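Local coordinates for penicillin-binding protein PbpB (PDB 6KGU) that builds cross-linked peptidoglycan for the mycobacterial cell wall from lipid intermediates and binds penicillin and other beta-lactam antibiotics, at residues S222-A228 with R508-M514; F348-T354 with L391-M396. All coordinates share one frame; numbering follows the deposited sequence. Where two conformers were deposited one is given.

Overall arrangement
Contact 1 pairs two strands near the middle of the antiparallel sheet of the transpeptidase domain, and contact 2 fastens a loop to helix 390-401, which packs on one face of that sheet. Their centres are 13 Å apart, and one helix serves both: T394 faces the strands, its OG1 3.3 Å from CA of G512, while Q392 and M396 meet the loop. Along the chain, contact 2 is nested within the excursion closed by contact 1. Neither contact reaches the catalytic pocket; both belong to the framework behind it. The side chain of M396 is about 10 Å from that of S269, the probable acylated serine, and the side chain of M514 is about 11 Å from the bound aztreonam-derived ligand.

Contact 1. Residues S222-A228 with R508-M514; sequences SAVVLDA and RYVIGIM
V225 sits as a forked bump between I511 and Y509 on the neighbouring strand. Its rotation (chi1 179°) puts CG2 beside the backbone N, where it lies alongside CG1 of I511 at 4.1 Å, both side chains pointing the same way, and CG1 beside the carbonyl carbon, where it meets CD1 of Y509 at 4.2 Å. Further along the same face, the small A223 is met by I513, whose CG1 stops 4.1 Å from its CB. Helix 531-544 covers this relief, meeting Y509, I511 and I513. These are central strands of the antiparallel sheet that penicillin-binding proteins share with serine beta-lactamases, and S222, V224 and L226 exchange paired backbone bonds with M514, G512 and V510, among them L226 N to V510 O at 2.8 Å. On the face toward helix 390-401 the contour differs: V224 stands opposite G512, which adds no side chain, whereas V510 rises beside L226. CG2 of V510 fills the corner where the first strand turns off, 3.7 Å from CA of A228. There A228 N reaches R508 O at 3.0 Å from above the carbonyl plane, R508 being one of the two residues, with Y509, that form a classic beta bulge against A502.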
loop_
_atom_site.group_PDB
_atom_site.type_symbol
_atom_site.label_atom_id
_atom_site.label_comp_id
_atom_site.label_asym_id
_atom_site.label_seq_id
_atom_site.Cartn_x
_atom_site.Cartn_y
_atom_site.Cartn_z
ATOM N N SER A 222 5.129 -1.762 7.460
ATOM C CA SER A 222 3.701 -1.873 7.226
ATOM C C SER A 222 3.491 -2.473 5.844
ATOM O O SER A 222 4.394 -2.473 5.006
ATOM C CB SER A 222 3.005 -0.518 7.365
ATOM O OG SER A 222 3.595 0.388 6.474
ATOM N N ALA A 223 2.295 -3.014 5.630
ATOM C CA ALA A 223 1.970 -3.726 4.405
ATOM C C ALA A 223 0.466 -3.646 4.177
ATOM O O ALA A 223 -0.329 -3.641 5.127
ATOM C CB ALA A 223 2.424 -5.205 4.439
ATOM N N VAL A 224 0.087 -3.589 2.907
ATOM C CA VAL A 224 -1.309 -3.523 2.487
ATOM C C VAL A 224 -1.498 -4.538 1.370
ATOM O O VAL A 224 -0.659 -4.635 0.467
ATOM C CB VAL A 224 -1.695 -2.106 2.001
ATOM C CG1 VAL A 224 -3.090 -2.114 1.318
ATOM C CG2 VAL A 224 -1.639 -1.089 3.177
ATOM N N VAL A 225 -2.580 -5.303 1.436
ATOM C CA VAL A 225 -2.960 -6.217 0.369
ATOM C C VAL A 225 -4.333 -5.795 -0.135
ATOM O O VAL A 225 -5.301 -5.775 0.631
ATOM C CB VAL A 225 -2.986 -7.680 0.835
ATOM C CG1 VAL A 225 -3.426 -8.580 -0.338
ATOM C CG2 VAL A 225 -1.598 -8.117 1.383
ATOM N N LEU A 226 -4.420 -5.486 -1.423
ATOM C CA LEU A 226 -5.686 -5.148 -2.048
ATOM C C LEU A 226 -6.130 -6.244 -3.002
ATOM O O LEU A 226 -5.312 -6.880 -3.670
ATOM C CB LEU A 226 -5.590 -3.832 -2.826
ATOM C CG LEU A 226 -5.203 -2.549 -2.088
ATOM C CD1 LEU A 226 -5.223 -1.364 -3.072
ATOM C CD2 LEU A 226 -6.135 -2.295 -0.913
ATOM N N ASP A 227 -7.443 -6.447 -3.076
ATOM C CA ASP A 227 -7.992 -7.207 -4.183
ATOM C C ASP A 227 -7.762 -6.440 -5.479
ATOM O O ASP A 227 -8.121 -5.263 -5.584
ATOM C CB ASP A 227 -9.489 -7.471 -3.989
ATOM C CG ASP A 227 -10.097 -8.164 -5.192
ATOM O OD1 ASP A 227 -9.977 -9.388 -5.286
ATOM O OD2 ASP A 227 -10.637 -7.472 -6.080
ATOM N N ALA A 228 -7.164 -7.115 -6.465
ATOM C CA ALA A 228 -6.739 -6.437 -7.686
ATOM C C ALA A 228 -7.905 -5.788 -8.415
ATOM O O ALA A 228 -7.792 -4.651 -8.882
ATOM C CB ALA A 228 -6.024 -7.420 -8.613
ATOM N N ARG A 508 -4.645 -10.817 -9.265
ATOM C CA ARG A 508 -5.540 -11.129 -8.160
ATOM C C ARG A 508 -5.262 -10.304 -6.912
ATOM O O ARG A 508 -6.200 -9.925 -6.202
ATOM C CB ARG A 508 -5.435 -12.622 -7.795
ATOM C CG ARG A 508 -5.663 -13.597 -8.954
ATOM C CD ARG A 508 -5.105 -14.985 -8.576
ATOM N NE ARG A 508 -5.278 -15.990 -9.624
ATOM C CZ ARG A 508 -6.110 -17.022 -9.544
ATOM N NH1 ARG A 508 -6.841 -17.206 -8.455
ATOM N NH2 ARG A 508 -6.194 -17.887 -10.542
ATOM N N TYR A 509 -3.993 -10.048 -6.612
ATOM C CA TYR A 509 -3.583 -9.404 -5.376
ATOM C C TYR A 509 -2.586 -8.302 -5.680
ATOM O O TYR A 509 -1.701 -8.463 -6.527
ATOM C CB TYR A 509 -2.953 -10.392 -4.410
ATOM C CG TYR A 509 -3.893 -11.502 -4.010
ATOM C CD1 TYR A 509 -4.963 -11.258 -3.157
ATOM C CD2 TYR A 509 -3.714 -12.786 -4.494
ATOM C CE1 TYR A 509 -5.829 -12.279 -2.798
ATOM C CE2 TYR A 509 -4.576 -13.817 -4.133
ATOM C CZ TYR A 509 -5.626 -13.554 -3.287
ATOM O OH TYR A 509 -6.475 -14.579 -2.929
ATOM N N VAL A 510 -2.737 -7.184 -4.983
ATOM C CA VAL A 510 -1.799 -6.078 -5.069
ATOM C C VAL A 510 -1.219 -5.888 -3.677
ATOM O O VAL A 510 -1.969 -5.807 -2.697
ATOM C CB VAL A 510 -2.486 -4.800 -5.583
ATOM C CG1 VAL A 510 -1.461 -3.723 -5.894
ATOM C CG2 VAL A 510 -3.342 -5.122 -6.810
ATOM N N ILE A 511 0.108 -5.857 -3.583
ATOM C CA ILE A 511 0.795 -5.852 -2.301
ATOM C C ILE A 511 1.719 -4.644 -2.242
ATOM O O ILE A 511 2.579 -4.487 -3.111
ATOM C CB ILE A 511 1.591 -7.148 -2.087
ATOM C CG1 ILE A 511 0.644 -8.355 -2.101
ATOM C CG2 ILE A 511 2.377 -7.046 -0.751
ATOM C CD1 ILE A 511 1.336 -9.684 -2.272
ATOM N N GLY A 512 1.558 -3.814 -1.209
ATOM C CA GLY A 512 2.458 -2.689 -0.965
ATOM C C GLY A 512 3.106 -2.800 0.402
ATOM O O GLY A 512 2.441 -3.137 1.385
ATOM N N ILE A 513 4.402 -2.505 0.462
ATOM C CA ILE A 513 5.212 -2.691 1.671
ATOM C C ILE A 513 6.085 -1.454 1.857
ATOM O O ILE A 513 6.595 -0.896 0.883
ATOM C CB ILE A 513 6.112 -3.949 1.571
ATOM C CG1 ILE A 513 5.285 -5.233 1.484
ATOM C CG2 ILE A 513 7.105 -4.058 2.765
ATOM C CD1 ILE A 513 6.070 -6.368 0.850
ATOM N N MET A 514 6.286 -1.037 3.105
ATOM C CA MET A 514 7.270 -0.008 3.394
ATOM C C MET A 514 8.016 -0.369 4.672
ATOM O O MET A 514 7.429 -0.864 5.633
ATOM C CB MET A 514 6.633 1.389 3.514
ATOM C CG MET A 514 7.668 2.489 3.721
ATOM S SD MET A 514 8.135 2.728 5.461
ATOM C CE MET A 514 6.752 3.726 6.008
#

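Contact 2. Residues F348-T354 with L391-M396; sequences FGLGQRT and LQMTGM
M396 overlaps the F348 ring obliquely, its SD 4.6 Å from the ring centroid and 36° off the ring normal, a Met-aromatic contact. The same sulfur is wedged against the leucine that follows in the loop, 3.8 Å from CD1 of L350, and the M396 side chain crosses those of F348 and L350 at about a right angle. The ring also meets the helix backbone: M396 O lies at its edge, near the ring plane, 3.5 Å from CE1. Helix 272-281 completes this apolar cluster through V274, which touches both F348 and M396.

One turn back along the helix the contact becomes polar. Helix 338-347 is closed by a Schellman motif at G349, whose phi is positive, and a type II turn from G349 to Q352 then directs Q352 O toward the helix. Q392, extended beyond CG (chi2 177°), reaches it with NE2 at 2.7 Å; the acceptor lies in the plane of the Q392 amide, although the donor stands 59° out of the carbonyl plane of Q352. Inside the turn, Q352 NE2 bonds back to L350 O at 2.8 Å. One water donates to both F348 O and Q392 O, and another accepts from G351 N at 2.9 Å and donates to Q392 OE1. At the far end T354, whose hydroxyl is hydrogen-bonded to E361, sets OG1 3.5 Å from CD2 of L391.

Both ends of the Q392 amide are therefore engaged: NE2 donates hydrogen bonds to Q352 O and A363 O, while OE1 accepts from T389 N and from water. Such a pattern supports the assigned orientation of the amide, should hold it against rotation and satisfies a buried polar group, so that loop and helix are tied by directional bonds as well as by sulfur and hydrocarbon packing.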
loop_
_atom_site.group_PDB
_atom_site.type_symbol
_atom_site.label_atom_id
_atom_site.label_comp_id
_atom_site.label_asym_id
_atom_site.label_seq_id
_atom_site.Cartn_x
_atom_site.Cartn_y
_atom_site.Cartn_z
ATOM N N PHE A 348 -3.802 8.859 -11.059
ATOM C CA PHE A 348 -3.395 7.783 -10.171
ATOM C C PHE A 348 -3.797 8.032 -8.720
ATOM O O PHE A 348 -3.542 7.162 -7.881
ATOM C CB PHE A 348 -1.871 7.574 -10.254
ATOM C CG PHE A 348 -1.441 6.566 -11.295
ATOM C CD1 PHE A 348 -1.742 5.217 -11.146
ATOM C CD2 PHE A 348 -0.727 6.966 -12.415
ATOM C CE1 PHE A 348 -1.321 4.275 -12.106
ATOM C CE2 PHE A 348 -0.307 6.044 -13.382
ATOM C CZ PHE A 348 -0.606 4.697 -13.228
ATOM N N GLY A 349 -4.362 9.201 -8.399
ATOM C CA GLY A 349 -4.943 9.465 -7.091
ATOM C C GLY A 349 -4.017 10.068 -6.056
ATOM O O GLY A 349 -4.397 10.147 -4.879
ATOM N N LEU A 350 -2.825 10.506 -6.445
ATOM C CA LEU A 350 -1.890 11.061 -5.479
ATOM C C LEU A 350 -2.351 12.440 -5.020
ATOM O O LEU A 350 -3.027 13.168 -5.750
ATOM C CB LEU A 350 -0.491 11.130 -6.085
ATOM C CG LEU A 350 -0.032 9.749 -6.587
ATOM C CD1 LEU A 350 1.410 9.794 -7.103
ATOM C CD2 LEU A 350 -0.194 8.673 -5.486
ATOM N N GLY A 351 -2.005 12.787 -3.784
ATOM C CA GLY A 351 -2.387 14.059 -3.199
ATOM C C GLY A 351 -3.822 14.138 -2.722
ATOM O O GLY A 351 -4.241 15.196 -2.243
ATOM N N GLN A 352 -4.587 13.057 -2.833
ATOM C CA GLN A 352 -5.991 13.035 -2.462
ATOM C C GLN A 352 -6.262 11.818 -1.581
ATOM O O GLN A 352 -5.776 10.719 -1.863
ATOM C CB GLN A 352 -6.897 13.000 -3.733
ATOM C CG GLN A 352 -6.377 13.869 -4.922
ATOM C CD GLN A 352 -6.630 13.244 -6.327
ATOM O OE1 GLN A 352 -7.780 13.098 -6.750
ATOM N NE2 GLN A 352 -5.548 12.886 -7.046
ATOM N N ARG A 353 -7.035 12.019 -0.513
ATOM C CA ARG A 353 -7.527 10.904 0.289
ATOM C C ARG A 353 -8.300 9.906 -0.568
ATOM O O ARG A 353 -9.046 10.284 -1.476
ATOM C CB ARG A 353 -8.444 11.401 1.411
ATOM C CG ARG A 353 -7.711 11.964 2.585
ATOM C CD ARG A 353 -8.682 12.499 3.632
ATOM N NE ARG A 353 -7.927 13.119 4.711
ATOM C CZ ARG A 353 -7.662 14.417 4.790
ATOM N NH1 ARG A 353 -8.108 15.247 3.851
ATOM N NH2 ARG A 353 -6.950 14.885 5.812
ATOM N N THR A 354 -8.147 8.620 -0.247
ATOM C CA THR A 354 -8.850 7.593 -0.994
ATOM C C THR A 354 -10.329 7.524 -0.628
ATOM O O THR A 354 -11.121 7.029 -1.436
ATOM C CB THR A 354 -8.231 6.216 -0.750
ATOM O OG1 THR A 354 -8.442 5.852 0.620
ATOM C CG2 THR A 354 -6.731 6.201 -1.075
ATOM N N LEU A 391 -1.240 3.178 1.463
ATOM C CA LEU A 391 -2.479 2.810 0.779
ATOM C C LEU A 391 -2.561 3.454 -0.603
ATOM O O LEU A 391 -2.963 2.805 -1.578
ATOM C CB LEU A 391 -3.695 3.204 1.630
ATOM C CG LEU A 391 -5.049 2.868 1.013
ATOM C CD1 LEU A 391 -5.211 1.354 0.800
ATOM C CD2 LEU A 391 -6.187 3.421 1.884
ATOM N N GLN A 392 -2.224 4.750 -0.693
ATOM C CA GLN A 392 -2.163 5.422 -1.990
ATOM C C GLN A 392 -1.182 4.723 -2.932
ATOM O O GLN A 392 -1.479 4.509 -4.111
ATOM C CB GLN A 392 -1.734 6.879 -1.800
ATOM C CG GLN A 392 -2.822 7.779 -1.237
ATOM C CD GLN A 392 -2.325 9.183 -1.009
ATOM O OE1 GLN A 392 -1.172 9.376 -0.624
ATOM N NE2 GLN A 392 -3.195 10.178 -1.232
ATOM N N MET A 393 0.021 4.419 -2.437
ATOM C CA MET A 393 1.016 3.729 -3.255
ATOM C C MET A 393 0.456 2.422 -3.789
ATOM O O MET A 393 0.505 2.154 -4.996
ATOM C CB MET A 393 2.279 3.476 -2.420
ATOM C CG MET A 393 3.422 2.800 -3.166
ATOM S SD MET A 393 4.761 2.326 -2.034
ATOM C CE MET A 393 4.376 0.594 -1.758
ATOM N N THR A 394 -0.098 1.602 -2.894
ATOM C CA THR A 394 -0.703 0.341 -3.301
ATOM C C THR A 394 -1.870 0.565 -4.261
ATOM O O THR A 394 -2.084 -0.227 -5.184
ATOM C CB THR A 394 -1.149 -0.427 -2.055
ATOM O OG1 THR A 394 -0.050 -0.492 -1.137
ATOM C CG2 THR A 394 -1.566 -1.829 -2.404
ATOM N N GLY A 395 -2.634 1.640 -4.060
ATOM C CA GLY A 395 -3.760 1.910 -4.941
ATOM C C GLY A 395 -3.329 2.239 -6.359
ATOM O O GLY A 395 -4.041 1.915 -7.319
ATOM N N MET A 396 -2.152 2.857 -6.514
ATOM C CA MET A 396 -1.593 3.109 -7.843
ATOM C C MET A 396 -1.404 1.817 -8.610
ATOM O O MET A 396 -1.735 1.730 -9.799
ATOM C CB MET A 396 -0.245 3.826 -7.732
ATOM C CG MET A 396 -0.329 5.294 -7.414
ATOM S SD MET A 396 1.041 6.189 -8.158
ATOM C CE MET A 396 2.445 5.645 -7.184
HETATM O O HOH W 1 -3.557 5.893 -5.290
HETATM O O HOH W 2 -0.036 11.197 -2.404
#